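Glycerol dehydratase (Clostridium butyricum, PDB 1R9D) probably dehydrates glycerol without the help of coenzyme B12, as a glycyl radical enzyme related to pyruvate formate-lyase. Local coordinates at residues I283-F288 with Q340-G345; S375-I380 with L402-N407; R455-T460 with K489-Q494; I461-D466 with P473-F478. All blocks are in the same frame, centred on the assembly; numbering follows the deposited sequence.

Interaction 1: residues I283-F288 with Q340-G345; sequences ISPARF and QNLIVG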
loop_
_atom_site.group_PDB
_atom_site.type_symbol
_atom_site.label_atom_id
_atom_site.label_comp_id
_atom_site.label_asym_id
_atom_site.label_seq_id
_atom_site.Cartn_x
_atom_site.Cartn_y
_atom_site.Cartn_z
ATOM N N ILE A 283 -8.229 -10.176 23.746
ATOM C CA ILE A 283 -9.322 -10.607 22.885
ATOM C C ILE A 283 -10.376 -10.870 23.954
ATOM O O ILE A 283 -10.333 -11.883 24.660
ATOM C CB ILE A 283 -8.973 -11.911 22.127
ATOM C CG1 ILE A 283 -7.731 -11.684 21.263
ATOM C CG2 ILE A 283 -10.150 -12.340 21.256
ATOM C CD1 ILE A 283 -7.845 -10.497 20.287
ATOM N N SER A 284 -11.320 -9.943 24.073
ATOM C CA SER A 284 -12.317 -10.006 25.130
ATOM C C SER A 284 -13.737 -10.422 24.813
ATOM O O SER A 284 -14.415 -9.796 23.999
ATOM C CB SER A 284 -12.350 -8.649 25.836
ATOM O OG SER A 284 -11.033 -8.224 26.145
ATOM N N PRO A 285 -14.217 -11.486 25.483
ATOM C CA PRO A 285 -15.572 -12.008 25.297
ATOM C C PRO A 285 -16.630 -10.937 25.591
ATOM O O PRO A 285 -17.733 -10.972 25.052
ATOM C CB PRO A 285 -15.629 -13.164 26.294
ATOM C CG PRO A 285 -14.212 -13.669 26.287
ATOM C CD PRO A 285 -13.423 -12.378 26.348
ATOM N N ALA A 286 -16.278 -9.988 26.455
ATOM C CA ALA A 286 -17.188 -8.907 26.832
ATOM C C ALA A 286 -18.502 -9.401 27.446
ATOM O O ALA A 286 -18.477 -10.213 28.368
ATOM C CB ALA A 286 -17.462 -8.004 25.633
ATOM N N ARG A 287 -19.640 -8.932 26.931
ATOM C CA ARG A 287 -20.945 -9.289 27.502
ATOM C C ARG A 287 -21.457 -10.701 27.223
ATOM O O ARG A 287 -22.542 -10.890 26.667
ATOM C CB ARG A 287 -22.002 -8.267 27.070
ATOM C CG ARG A 287 -21.597 -6.820 27.316
ATOM C CD ARG A 287 -22.796 -5.887 27.266
ATOM N NE ARG A 287 -23.575 -5.907 28.506
ATOM C CZ ARG A 287 -24.696 -5.216 28.693
ATOM N NH1 ARG A 287 -25.176 -4.459 27.716
ATOM N NH2 ARG A 287 -25.330 -5.259 29.863
ATOM N N PHE A 288 -20.672 -11.681 27.652
ATOM C CA PHE A 288 -20.972 -13.101 27.486
ATOM C C PHE A 288 -22.388 -13.451 27.953
ATOM O O PHE A 288 -23.107 -14.196 27.284
ATOM C CB PHE A 288 -19.944 -13.904 28.289
ATOM C CG PHE A 288 -20.017 -15.394 28.089
ATOM C CD1 PHE A 288 -19.413 -15.996 26.988
ATOM C CD2 PHE A 288 -20.629 -16.204 29.044
ATOM C CE1 PHE A 288 -19.412 -17.390 26.845
ATOM C CE2 PHE A 288 -20.634 -17.593 28.912
ATOM C CZ PHE A 288 -20.022 -18.186 27.812
ATOM N N GLN A 340 -8.204 -11.558 28.752
ATOM C CA GLN A 340 -9.484 -11.784 28.086
ATOM C C GLN A 340 -10.612 -11.379 29.034
ATOM O O GLN A 340 -11.084 -12.182 29.846
ATOM C CB GLN A 340 -9.598 -13.262 27.700
ATOM C CG GLN A 340 -8.426 -13.726 26.844
ATOM C CD GLN A 340 -8.265 -15.233 26.828
ATOM O OE1 GLN A 340 -8.466 -15.883 25.800
ATOM N NE2 GLN A 340 -7.902 -15.796 27.975
ATOM N N ASN A 341 -11.051 -10.127 28.927
ATOM C CA ASN A 341 -12.088 -9.628 29.812
ATOM C C ASN A 341 -13.488 -10.079 29.428
ATOM O O ASN A 341 -13.909 -9.959 28.273
ATOM C CB ASN A 341 -12.031 -8.092 29.882
ATOM C CG ASN A 341 -12.638 -7.546 31.167
ATOM O OD1 ASN A 341 -13.831 -7.686 31.411
ATOM N ND2 ASN A 341 -11.804 -6.936 32.004
ATOM N N LEU A 342 -14.201 -10.610 30.414
ATOM C CA LEU A 342 -15.571 -11.079 30.232
ATOM C C LEU A 342 -16.374 -10.363 31.313
ATOM O O LEU A 342 -16.055 -10.462 32.493
ATOM C CB LEU A 342 -15.634 -12.603 30.410
ATOM C CG LEU A 342 -16.966 -13.310 30.137
ATOM C CD1 LEU A 342 -16.707 -14.785 29.797
ATOM C CD2 LEU A 342 -17.879 -13.181 31.349
ATOM N N ILE A 343 -17.413 -9.640 30.909
ATOM C CA ILE A 343 -18.207 -8.872 31.861
ATOM C C ILE A 343 -19.675 -9.295 31.912
ATOM O O ILE A 343 -20.236 -9.743 30.913
ATOM C CB ILE A 343 -18.096 -7.360 31.505
ATOM C CG1 ILE A 343 -18.598 -6.485 32.654
ATOM C CG2 ILE A 343 -18.887 -7.068 30.244
ATOM C CD1 ILE A 343 -18.031 -5.076 32.600
ATOM N N VAL A 344 -20.291 -9.177 33.086
ATOM C CA VAL A 344 -21.695 -9.526 33.224
ATOM C C VAL A 344 -22.466 -8.442 33.970
ATOM O O VAL A 344 -21.878 -7.623 34.685
ATOM C CB VAL A 344 -21.896 -10.899 33.937
ATOM C CG1 VAL A 344 -21.206 -11.995 33.133
ATOM C CG2 VAL A 344 -21.367 -10.854 35.364
ATOM N N GLY A 345 -23.780 -8.434 33.780
ATOM C CA GLY A 345 -24.623 -7.445 34.430
ATOM C C GLY A 345 -24.673 -6.145 33.649
ATOM O O GLY A 345 -24.164 -6.065 32.529
HETATM O O HOH W 1 -22.818 -7.728 30.560
#
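Ala286 faces Leu342 with CA atoms 4.3 Å apart, and a single beta bridge here fastens loop 283-288 to strand 341-344. Ala286 N donates to Asn341 O at 3.0 Å. In return Ile343 N reaches Ala286 O at 2.8 Å from above the carbonyl plane, while, in the inverse gamma turn centred on Arg287, Phe288 N takes the opposite face of the same oxygen. Two donors thus grip one buried acceptor.

Leu342 fills the angle between Pro285 and Phe288: its CG lies 3.6 Å from Phe288 CB, while its CD1 reaches Pro285 CB and approaches the phenyl ring obliquely. At the other end Arg287, its chain bent at chi3 (79°), turns NH2 onto Gly345 O at 3.0 Å. Water 1, in the guanidinium plane, accepts from Arg287 NE at 2.8 Å and spans to the same carbonyl. Arg287 NH1 pairs with Asp427, which gives the charge a second hold. Ser284 OG takes a weak bond from Asn341 N, and its stronger partner is Gly432 N.

Strand 341-344 is the outermost on its side of a five-stranded sheet, consistent with half of the barrel of glycyl radical enzymes. Strand 375-380 flanks it, Ile430 of strand 429-431 touches Asn341 and Ile343, helix 260-277 packs on Ile283 and Pro285, and helix 288-298 starts at Phe288.

Interaction 2: residues S375-I380 with L402-N407; sequences SLSVRI and LPAYYN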
loop_
_atom_site.group_PDB
_atom_site.type_symbol
_atom_site.label_atom_id
_atom_site.label_comp_id
_atom_site.label_asym_id
_atom_site.label_seq_id
_atom_site.Cartn_x
_atom_site.Cartn_y
_atom_site.Cartn_z
ATOM N N SER A 375 -10.674 -12.668 32.802
ATOM C CA SER A 375 -10.661 -11.518 33.696
ATOM C C SER A 375 -12.131 -11.154 33.870
ATOM O O SER A 375 -12.669 -10.328 33.125
ATOM C CB SER A 375 -9.887 -10.362 33.058
ATOM O OG SER A 375 -8.514 -10.694 32.893
ATOM N N LEU A 376 -12.776 -11.797 34.841
ATOM C CA LEU A 376 -14.197 -11.590 35.110
ATOM C C LEU A 376 -14.484 -10.207 35.686
ATOM O O LEU A 376 -13.792 -9.739 36.594
ATOM C CB LEU A 376 -14.712 -12.669 36.066
ATOM C CG LEU A 376 -16.211 -12.658 36.379
ATOM C CD1 LEU A 376 -17.015 -12.781 35.093
ATOM C CD2 LEU A 376 -16.545 -13.807 37.318
ATOM N N SER A 377 -15.533 -9.580 35.167
ATOM C CA SER A 377 -15.913 -8.234 35.574
ATOM C C SER A 377 -17.422 -8.096 35.701
ATOM O O SER A 377 -18.173 -8.923 35.190
ATOM C CB SER A 377 -15.420 -7.239 34.522
ATOM O OG SER A 377 -14.025 -7.360 34.313
ATOM N N VAL A 378 -17.866 -7.044 36.383
ATOM C CA VAL A 378 -19.291 -6.796 36.524
ATOM C C VAL A 378 -19.566 -5.305 36.312
ATOM O O VAL A 378 -18.760 -4.452 36.684
ATOM C CB VAL A 378 -19.838 -7.207 37.927
ATOM C CG1 VAL A 378 -19.574 -8.695 38.185
ATOM C CG2 VAL A 378 -19.207 -6.349 39.015
ATOM N N ARG A 379 -20.687 -5.000 35.679
ATOM C CA ARG A 379 -21.074 -3.612 35.459
ATOM C C ARG A 379 -22.022 -3.252 36.592
ATOM O O ARG A 379 -22.846 -4.070 36.998
ATOM C CB ARG A 379 -21.776 -3.453 34.109
ATOM C CG ARG A 379 -20.820 -3.382 32.931
ATOM C CD ARG A 379 -21.556 -3.292 31.603
ATOM N NE ARG A 379 -22.577 -2.249 31.619
ATOM C CZ ARG A 379 -23.277 -1.877 30.554
ATOM N NH1 ARG A 379 -23.056 -2.459 29.382
ATOM N NH2 ARG A 379 -24.212 -0.937 30.666
ATOM N N ILE A 380 -21.898 -2.031 37.103
ATOM C CA ILE A 380 -22.734 -1.557 38.198
ATOM C C ILE A 380 -23.372 -0.234 37.788
ATOM O O ILE A 380 -22.713 0.604 37.183
ATOM C CB ILE A 380 -21.879 -1.309 39.473
ATOM C CG1 ILE A 380 -21.211 -2.614 39.923
ATOM C CG2 ILE A 380 -22.736 -0.717 40.586
ATOM C CD1 ILE A 380 -22.186 -3.708 40.328
ATOM N N LEU A 402 -11.162 -11.171 41.956
ATOM C CA LEU A 402 -12.334 -10.979 41.112
ATOM C C LEU A 402 -13.548 -10.621 41.952
ATOM O O LEU A 402 -13.617 -10.968 43.132
ATOM C CB LEU A 402 -12.643 -12.266 40.342
ATOM C CG LEU A 402 -11.510 -12.913 39.551
ATOM C CD1 LEU A 402 -11.964 -14.293 39.076
ATOM C CD2 LEU A 402 -11.117 -12.029 38.374
ATOM N N PRO A 403 -14.517 -9.903 41.361
ATOM C CA PRO A 403 -14.464 -9.443 39.972
ATOM C C PRO A 403 -14.039 -7.979 39.958
ATOM O O PRO A 403 -13.981 -7.338 41.008
ATOM C CB PRO A 403 -15.903 -9.598 39.517
ATOM C CG PRO A 403 -16.651 -9.125 40.739
ATOM C CD PRO A 403 -15.895 -9.811 41.882
ATOM N N ALA A 404 -13.727 -7.456 38.778
ATOM C CA ALA A 404 -13.381 -6.045 38.661
ATOM C C ALA A 404 -14.747 -5.366 38.540
ATOM O O ALA A 404 -15.645 -5.916 37.902
ATOM C CB ALA A 404 -12.548 -5.807 37.408
ATOM N N TYR A 405 -14.912 -4.196 39.164
ATOM C CA TYR A 405 -16.182 -3.463 39.125
ATOM C C TYR A 405 -16.066 -2.240 38.228
ATOM O O TYR A 405 -15.080 -1.511 38.306
ATOM C CB TYR A 405 -16.595 -3.007 40.535
ATOM C CG TYR A 405 -16.815 -4.138 41.522
ATOM C CD1 TYR A 405 -15.738 -4.788 42.121
ATOM C CD2 TYR A 405 -18.099 -4.567 41.841
ATOM C CE1 TYR A 405 -15.937 -5.844 43.015
ATOM C CE2 TYR A 405 -18.311 -5.625 42.734
ATOM C CZ TYR A 405 -17.225 -6.254 43.315
ATOM O OH TYR A 405 -17.426 -7.292 44.199
ATOM N N TYR A 406 -17.074 -2.025 37.380
ATOM C CA TYR A 406 -17.085 -0.889 36.455
ATOM C C TYR A 406 -18.338 -0.050 36.604
ATOM O O TYR A 406 -19.441 -0.580 36.736
ATOM C CB TYR A 406 -16.945 -1.382 35.013
ATOM C CG TYR A 406 -15.641 -2.096 34.793
ATOM C CD1 TYR A 406 -15.518 -3.460 35.062
ATOM C CD2 TYR A 406 -14.511 -1.399 34.384
ATOM C CE1 TYR A 406 -14.294 -4.106 34.932
ATOM C CE2 TYR A 406 -13.281 -2.034 34.248
ATOM C CZ TYR A 406 -13.183 -3.389 34.527
ATOM O OH TYR A 406 -11.969 -4.019 34.408
ATOM N N ASN A 407 -18.156 1.269 36.549
ATOM C CA ASN A 407 -19.242 2.228 36.744
ATOM C C ASN A 407 -19.951 2.736 35.487
ATOM O O ASN A 407 -19.431 3.580 34.774
ATOM C CB ASN A 407 -18.683 3.412 37.546
ATOM C CG ASN A 407 -19.754 4.379 37.996
ATOM O OD1 ASN A 407 -20.944 4.079 37.932
ATOM N ND2 ASN A 407 -19.329 5.545 38.481
HETATM O O HOH W 2 -22.769 2.829 39.378
#
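Val378 and Tyr405 stand side by side on neighbouring parallel strands, the two arms of a beta-alpha-beta unit whose helix 386-397 makes the crossover. The ladder is regular: Ala404 N to Leu376 O, Val378 N to Ala404 O at 2.9 Å, Tyr406 N to Val378 O, and Ile380 N to Tyr406 O.

The apolar packing is gathered on the face that carries Val378, Ile380 and Tyr405. With chi1 at -58°, Val378 directs CG1 to Pro403 CG at 3.9 Å and CG2 to Tyr405 CD2 at 3.5 Å. Ile380 CG1 meets the same ring at its edge, and Pro403, which follows a cis peptide, closes the row. Leu719, Ile723 and Phe727 of helix 712-728 also bear on Tyr405.

The face of Ser377, Arg379 and Tyr406 is more polar. Ser377 OG lies at the edge of the Tyr406 ring, 3.3 Å from CE1, while its hydrogen bond goes to Asn341 OD1; Tyr406 OH is bonded to Cys433 O. Arg379 barely touches the partner strand and turns instead to a salt bridge with Asp408 and a cation-pi contact with Tyr428. Tyr406 stands about 9 Å by its side chain from the bound glycerol, which is consistent with this face lying toward the glycerol site.

Past the last ladder bond, Ile380 N to Tyr406 O, the link is made by water. Asn407 ND2 is hydrogen-bonded to Gly731 O, while water 2 donates to Asn407 OD1 at 2.6 Å and weakly to Ile380 O at 3.1 Å.

Interaction 3: residues R455-T460 with K489-Q494; sequences RIVELT and KAYKAQ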
loop_
_atom_site.group_PDB
_atom_site.type_symbol
_atom_site.label_atom_id
_atom_site.label_comp_id
_atom_site.label_asym_id
_atom_site.label_seq_id
_atom_site.Cartn_x
_atom_site.Cartn_y
_atom_site.Cartn_z
ATOM N N ARG A 455 8.792 10.363 34.972
ATOM C CA ARG A 455 9.976 10.802 34.243
ATOM C C ARG A 455 9.826 12.241 33.776
ATOM O O ARG A 455 10.812 12.959 33.648
ATOM C CB ARG A 455 10.225 9.887 33.042
ATOM C CG ARG A 455 10.771 8.523 33.430
ATOM C CD ARG A 455 12.272 8.600 33.667
ATOM N NE ARG A 455 12.981 8.772 32.403
ATOM C CZ ARG A 455 14.229 9.214 32.291
ATOM N NH1 ARG A 455 14.921 9.535 33.372
ATOM N NH2 ARG A 455 14.784 9.336 31.091
ATOM N N ILE A 456 8.591 12.664 33.510
ATOM C CA ILE A 456 8.354 14.033 33.064
ATOM C C ILE A 456 8.673 14.999 34.213
ATOM O O ILE A 456 9.175 16.102 33.989
ATOM C CB ILE A 456 6.885 14.223 32.588
ATOM C CG1 ILE A 456 6.606 13.303 31.393
ATOM C CG2 ILE A 456 6.640 15.676 32.187
ATOM C CD1 ILE A 456 7.518 13.540 30.186
ATOM N N VAL A 457 8.392 14.585 35.446
ATOM C CA VAL A 457 8.698 15.437 36.595
ATOM C C VAL A 457 10.219 15.540 36.721
ATOM O O VAL A 457 10.756 16.619 36.945
ATOM C CB VAL A 457 8.123 14.861 37.908
ATOM C CG1 VAL A 457 8.640 15.665 39.096
ATOM C CG2 VAL A 457 6.599 14.905 37.877
ATOM N N GLU A 458 10.904 14.412 36.561
ATOM C CA GLU A 458 12.364 14.375 36.650
ATOM C C GLU A 458 12.990 15.270 35.581
ATOM O O GLU A 458 13.940 16.009 35.849
ATOM C CB GLU A 458 12.859 12.929 36.494
ATOM C CG GLU A 458 14.367 12.757 36.608
ATOM C CD GLU A 458 14.808 11.296 36.571
ATOM O OE1 GLU A 458 16.019 11.041 36.752
ATOM O OE2 GLU A 458 13.955 10.404 36.359
ATOM N N LEU A 459 12.453 15.207 34.366
ATOM C CA LEU A 459 12.969 16.017 33.270
ATOM C C LEU A 459 12.627 17.495 33.425
ATOM O O LEU A 459 13.304 18.349 32.855
ATOM C CB LEU A 459 12.446 15.495 31.929
ATOM C CG LEU A 459 13.044 14.155 31.491
ATOM C CD1 LEU A 459 12.328 13.667 30.239
ATOM C CD2 LEU A 459 14.543 14.312 31.230
ATOM N N THR A 460 11.575 17.801 34.178
ATOM C CA THR A 460 11.205 19.195 34.404
ATOM C C THR A 460 12.253 19.789 35.342
ATOM O O THR A 460 12.771 20.883 35.113
ATOM C CB THR A 460 9.813 19.319 35.061
ATOM O OG1 THR A 460 8.830 18.701 34.218
ATOM C CG2 THR A 460 9.446 20.784 35.253
ATOM N N LYS A 489 4.521 25.168 33.899
ATOM C CA LYS A 489 4.662 25.496 32.482
ATOM C C LYS A 489 5.747 24.636 31.853
ATOM O O LYS A 489 5.610 24.183 30.713
ATOM C CB LYS A 489 5.001 26.976 32.298
ATOM C CG LYS A 489 3.861 27.896 32.664
ATOM C CD LYS A 489 4.164 29.345 32.329
ATOM C CE LYS A 489 2.976 30.235 32.670
ATOM N NZ LYS A 489 3.268 31.674 32.409
ATOM N N ALA A 490 6.825 24.413 32.599
ATOM C CA ALA A 490 7.928 23.592 32.117
ATOM C C ALA A 490 7.468 22.134 32.047
ATOM O O ALA A 490 7.818 21.405 31.122
ATOM C CB ALA A 490 9.124 23.723 33.051
ATOM N N TYR A 491 6.690 21.723 33.044
ATOM C CA TYR A 491 6.143 20.371 33.122
ATOM C C TYR A 491 5.305 20.116 31.869
ATOM O O TYR A 491 5.435 19.074 31.218
ATOM C CB TYR A 491 5.276 20.256 34.379
ATOM C CG TYR A 491 4.458 18.985 34.520
ATOM C CD1 TYR A 491 5.064 17.759 34.784
ATOM C CD2 TYR A 491 3.068 19.026 34.435
ATOM C CE1 TYR A 491 4.300 16.601 34.969
ATOM C CE2 TYR A 491 2.297 17.881 34.618
ATOM C CZ TYR A 491 2.917 16.674 34.884
ATOM O OH TYR A 491 2.148 15.549 35.079
ATOM N N LYS A 492 4.451 21.076 31.531
ATOM C CA LYS A 492 3.601 20.956 30.352
ATOM C C LYS A 492 4.421 20.891 29.062
ATOM O O LYS A 492 4.061 20.168 28.130
ATOM C CB LYS A 492 2.616 22.128 30.292
ATOM C CG LYS A 492 1.680 22.120 29.083
ATOM C CD LYS A 492 0.545 23.116 29.285
ATOM C CE LYS A 492 -0.324 23.269 28.048
ATOM N NZ LYS A 492 0.337 24.080 26.986
ATOM N N ALA A 493 5.525 21.633 29.013
ATOM C CA ALA A 493 6.386 21.647 27.831
ATOM C C ALA A 493 7.076 20.301 27.621
ATOM O O ALA A 493 7.235 19.846 26.480
ATOM C CB ALA A 493 7.424 22.756 27.950
ATOM N N GLN A 494 7.507 19.671 28.711
ATOM C CA GLN A 494 8.147 18.361 28.608
ATOM C C GLN A 494 7.095 17.333 28.182
ATOM O O GLN A 494 7.344 16.493 27.318
ATOM C CB GLN A 494 8.747 17.933 29.951
ATOM C CG GLN A 494 9.972 18.720 30.404
ATOM C CD GLN A 494 11.165 18.576 29.466
ATOM O OE1 GLN A 494 11.409 17.506 28.901
ATOM N NE2 GLN A 494 11.927 19.655 29.313
#
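The Tyr491 ring receives Thr460 OG1 at its edge, in the ring plane, while the CG2 methyls of Ile456 and Val457 approach it obliquely. This is the centre of a helix-helix crossing in which the short segments 455-460 and 489-494 approach to 8.9 Å between axes, with their directions 121° apart. Ile456 CG2 is 3.7 Å from Tyr491 CD1, the two side chains meeting at about a right angle, and Val457 CG2 reaches CE1. With chi1 at 171°, CG of Tyr491 lies opposite the backbone N and the ring runs along the first helix, where its hydroxyl goes on to Gly616 O.

The second flat group is the Gln494 amide. Its chain folds back at chi2 and crosses Leu459 almost perpendicularly, OE1 resting 3.8 Å from Leu459 CB. That oxygen is buried without a polar partner, whereas NE2 is held by Pro473 O and Thr475 OG1.

Between these groups Thr460 sits close against the second helix. Its CG2 lies 3.7 Å from Ala490 CB. Its OG1, 3.3 Å from Tyr491 CA, donates to Ile456 O at 2.6 Å, across the carbonyl plane from Thr460 N.

Interaction 4: residues I461-D466 with P473-F478; sequences INSGFD and PKTQNF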
loop_
_atom_site.group_PDB
_atom_site.type_symbol
_atom_site.label_atom_id
_atom_site.label_comp_id
_atom_site.label_asym_id
_atom_site.label_seq_id
_atom_site.Cartn_x
_atom_site.Cartn_y
_atom_site.Cartn_z
ATOM N N ILE A 461 12.569 19.049 36.399
ATOM C CA ILE A 461 13.560 19.492 37.365
ATOM C C ILE A 461 14.944 19.599 36.725
ATOM O O ILE A 461 15.730 20.475 37.089
ATOM C CB ILE A 461 13.607 18.534 38.577
ATOM C CG1 ILE A 461 12.340 18.724 39.415
ATOM C CG2 ILE A 461 14.864 18.788 39.410
ATOM C CD1 ILE A 461 12.246 17.818 40.622
ATOM N N ASN A 462 15.235 18.723 35.765
ATOM C CA ASN A 462 16.532 18.746 35.092
ATOM C C ASN A 462 16.536 19.423 33.713
ATOM O O ASN A 462 17.464 19.239 32.929
ATOM C CB ASN A 462 17.092 17.323 34.974
ATOM C CG ASN A 462 17.425 16.714 36.330
ATOM O OD1 ASN A 462 17.938 17.398 37.217
ATOM N ND2 ASN A 462 17.152 15.423 36.490
ATOM N N SER A 463 15.502 20.211 33.428
ATOM C CA SER A 463 15.395 20.935 32.160
ATOM C C SER A 463 15.631 20.099 30.901
ATOM O O SER A 463 16.356 20.525 29.998
ATOM C CB SER A 463 16.362 22.125 32.146
ATOM O OG SER A 463 16.012 23.084 33.124
ATOM N N GLY A 464 15.024 18.917 30.841
ATOM C CA GLY A 464 15.170 18.064 29.672
ATOM C C GLY A 464 16.525 17.407 29.495
ATOM O O GLY A 464 16.777 16.778 28.465
ATOM N N PHE A 465 17.397 17.549 30.491
ATOM C CA PHE A 465 18.735 16.961 30.437
ATOM C C PHE A 465 18.715 15.650 31.216
ATOM O O PHE A 465 18.237 15.599 32.349
ATOM C CB PHE A 465 19.757 17.921 31.051
ATOM C CG PHE A 465 21.179 17.643 30.642
ATOM C CD1 PHE A 465 21.576 17.796 29.318
ATOM C CD2 PHE A 465 22.123 17.245 31.584
ATOM C CE1 PHE A 465 22.896 17.560 28.935
ATOM C CE2 PHE A 465 23.447 17.006 31.213
ATOM C CZ PHE A 465 23.833 17.165 29.883
ATOM N N ASP A 466 19.240 14.591 30.610
ATOM C CA ASP A 466 19.235 13.278 31.247
ATOM C C ASP A 466 20.423 12.446 30.776
ATOM O O ASP A 466 20.646 12.299 29.577
ATOM C CB ASP A 466 17.916 12.566 30.907
ATOM C CG ASP A 466 17.723 11.271 31.674
ATOM O OD1 ASP A 466 17.862 10.187 31.065
ATOM O OD2 ASP A 466 17.426 11.337 32.886
ATOM N N PRO A 473 12.980 19.035 25.623
ATOM C CA PRO A 473 13.115 20.463 25.325
ATOM C C PRO A 473 13.970 21.113 26.404
ATOM O O PRO A 473 14.018 20.626 27.537
ATOM C CB PRO A 473 11.674 20.969 25.382
ATOM C CG PRO A 473 10.871 19.767 25.023
ATOM C CD PRO A 473 11.565 18.660 25.766
ATOM N N LYS A 474 14.654 22.196 26.064
ATOM C CA LYS A 474 15.460 22.869 27.068
ATOM C C LYS A 474 14.572 23.918 27.719
ATOM O O LYS A 474 14.554 25.079 27.312
ATOM C CB LYS A 474 16.693 23.531 26.453
ATOM C CG LYS A 474 17.719 23.923 27.510
ATOM C CD LYS A 474 18.946 24.589 26.914
ATOM C CE LYS A 474 19.939 24.963 28.009
ATOM N NZ LYS A 474 21.104 25.721 27.467
ATOM N N THR A 475 13.808 23.486 28.714
ATOM C CA THR A 475 12.914 24.379 29.429
ATOM C C THR A 475 13.689 25.186 30.472
ATOM O O THR A 475 14.849 24.896 30.762
ATOM C CB THR A 475 11.787 23.584 30.114
ATOM O OG1 THR A 475 12.339 22.430 30.762
ATOM C CG2 THR A 475 10.749 23.141 29.082
ATOM N N GLN A 476 13.041 26.205 31.021
ATOM C CA GLN A 476 13.659 27.068 32.024
ATOM C C GLN A 476 14.388 26.300 33.130
ATOM O O GLN A 476 13.863 25.325 33.673
ATOM C CB GLN A 476 12.590 27.968 32.641
ATOM C CG GLN A 476 13.032 28.714 33.884
ATOM C CD GLN A 476 11.934 29.584 34.450
ATOM O OE1 GLN A 476 10.784 29.159 34.557
ATOM N NE2 GLN A 476 12.284 30.810 34.828
ATOM N N ASN A 477 15.599 26.744 33.457
ATOM C CA ASN A 477 16.386 26.111 34.513
ATOM C C ASN A 477 15.609 26.174 35.823
ATOM O O ASN A 477 15.150 27.242 36.231
ATOM C CB ASN A 477 17.728 26.827 34.688
ATOM C CG ASN A 477 18.599 26.745 33.451
ATOM O OD1 ASN A 477 18.941 25.655 32.991
ATOM N ND2 ASN A 477 18.968 27.902 32.906
ATOM N N PHE A 478 15.464 25.026 36.475
ATOM C CA PHE A 478 14.737 24.939 37.736
ATOM C C PHE A 478 15.306 25.898 38.789
ATOM O O PHE A 478 14.558 26.495 39.562
ATOM C CB PHE A 478 14.796 23.506 38.271
ATOM C CG PHE A 478 13.984 23.286 39.513
ATOM C CD1 PHE A 478 14.460 22.468 40.530
ATOM C CD2 PHE A 478 12.734 23.881 39.662
ATOM C CE1 PHE A 478 13.705 22.243 41.680
ATOM C CE2 PHE A 478 11.969 23.663 40.806
ATOM C CZ PHE A 478 12.455 22.843 41.817
HETATM O O HOH W 3 16.978 22.492 35.609
#
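Ser463 sets its short side chain against the backbone of Thr475 to Asn477 and can be followed atom by atom. CB rests 3.4 Å from Thr475 O. At the tip, OG stands 3.2 Å from Thr475 O and equally far from Gln476 O; the bond to Thr475 O is not settled, since the hydroxyl proton has another acceptor within reach. OG also meets water 3 at 2.7 Å. This water donates to Ile461 O and accepts from Phe478 N at 3.1 Å, tying the end of the helix to the returning chain.

Ser463 has positive phi (49°) and is the C-prime residue of the Schellman motif that ends helix 453-461, at the heart of a type I' turn from Asn462 to Phe465. Gly464, also at positive phi, lets Pro473 O come to 3.5 Å from its CA in a C-H...O contact. At the helix end, Ile461 and Phe478 run side by side, with Ile461 CG1 over one face of the phenyl ring and CG2 at 3.9 Å from its CD1.

The contact thus folds the connection between helices 453-461 and 484-516 back on itself, far from the centre of the chain. Helix 575-583 covers Ile461 through Lys579 and Leu582 and meets Phe478 through Pro575, while helix 484-516 takes Thr475 against Ala490 and Ala493 and Pro473 against Tyr497.

From the N terminus, interaction 1 closes a 51-residue excursion, a little over half of it helix, by bringing 283-288 to strand 341-344. Interaction 2 follows in series, closing a 21-residue loop around helix 386-397. The two touch, with centres about 10 Å apart, because strands 341-344 and 375-380 are neighbours in one sheet. Much further out, interaction 3 joins helix 453-461 to helix 484-516, and interaction 4 falls between the two segments of interaction 3, so the pair is nested; no loops cross. Leu459 O meets Gly464 N at 2.7 Å, joining interactions 3 and 4. Centres of interactions 1 and 3 are about 38 Å apart, so the sheet contacts and the outer helix-and-loop contacts lie well apart.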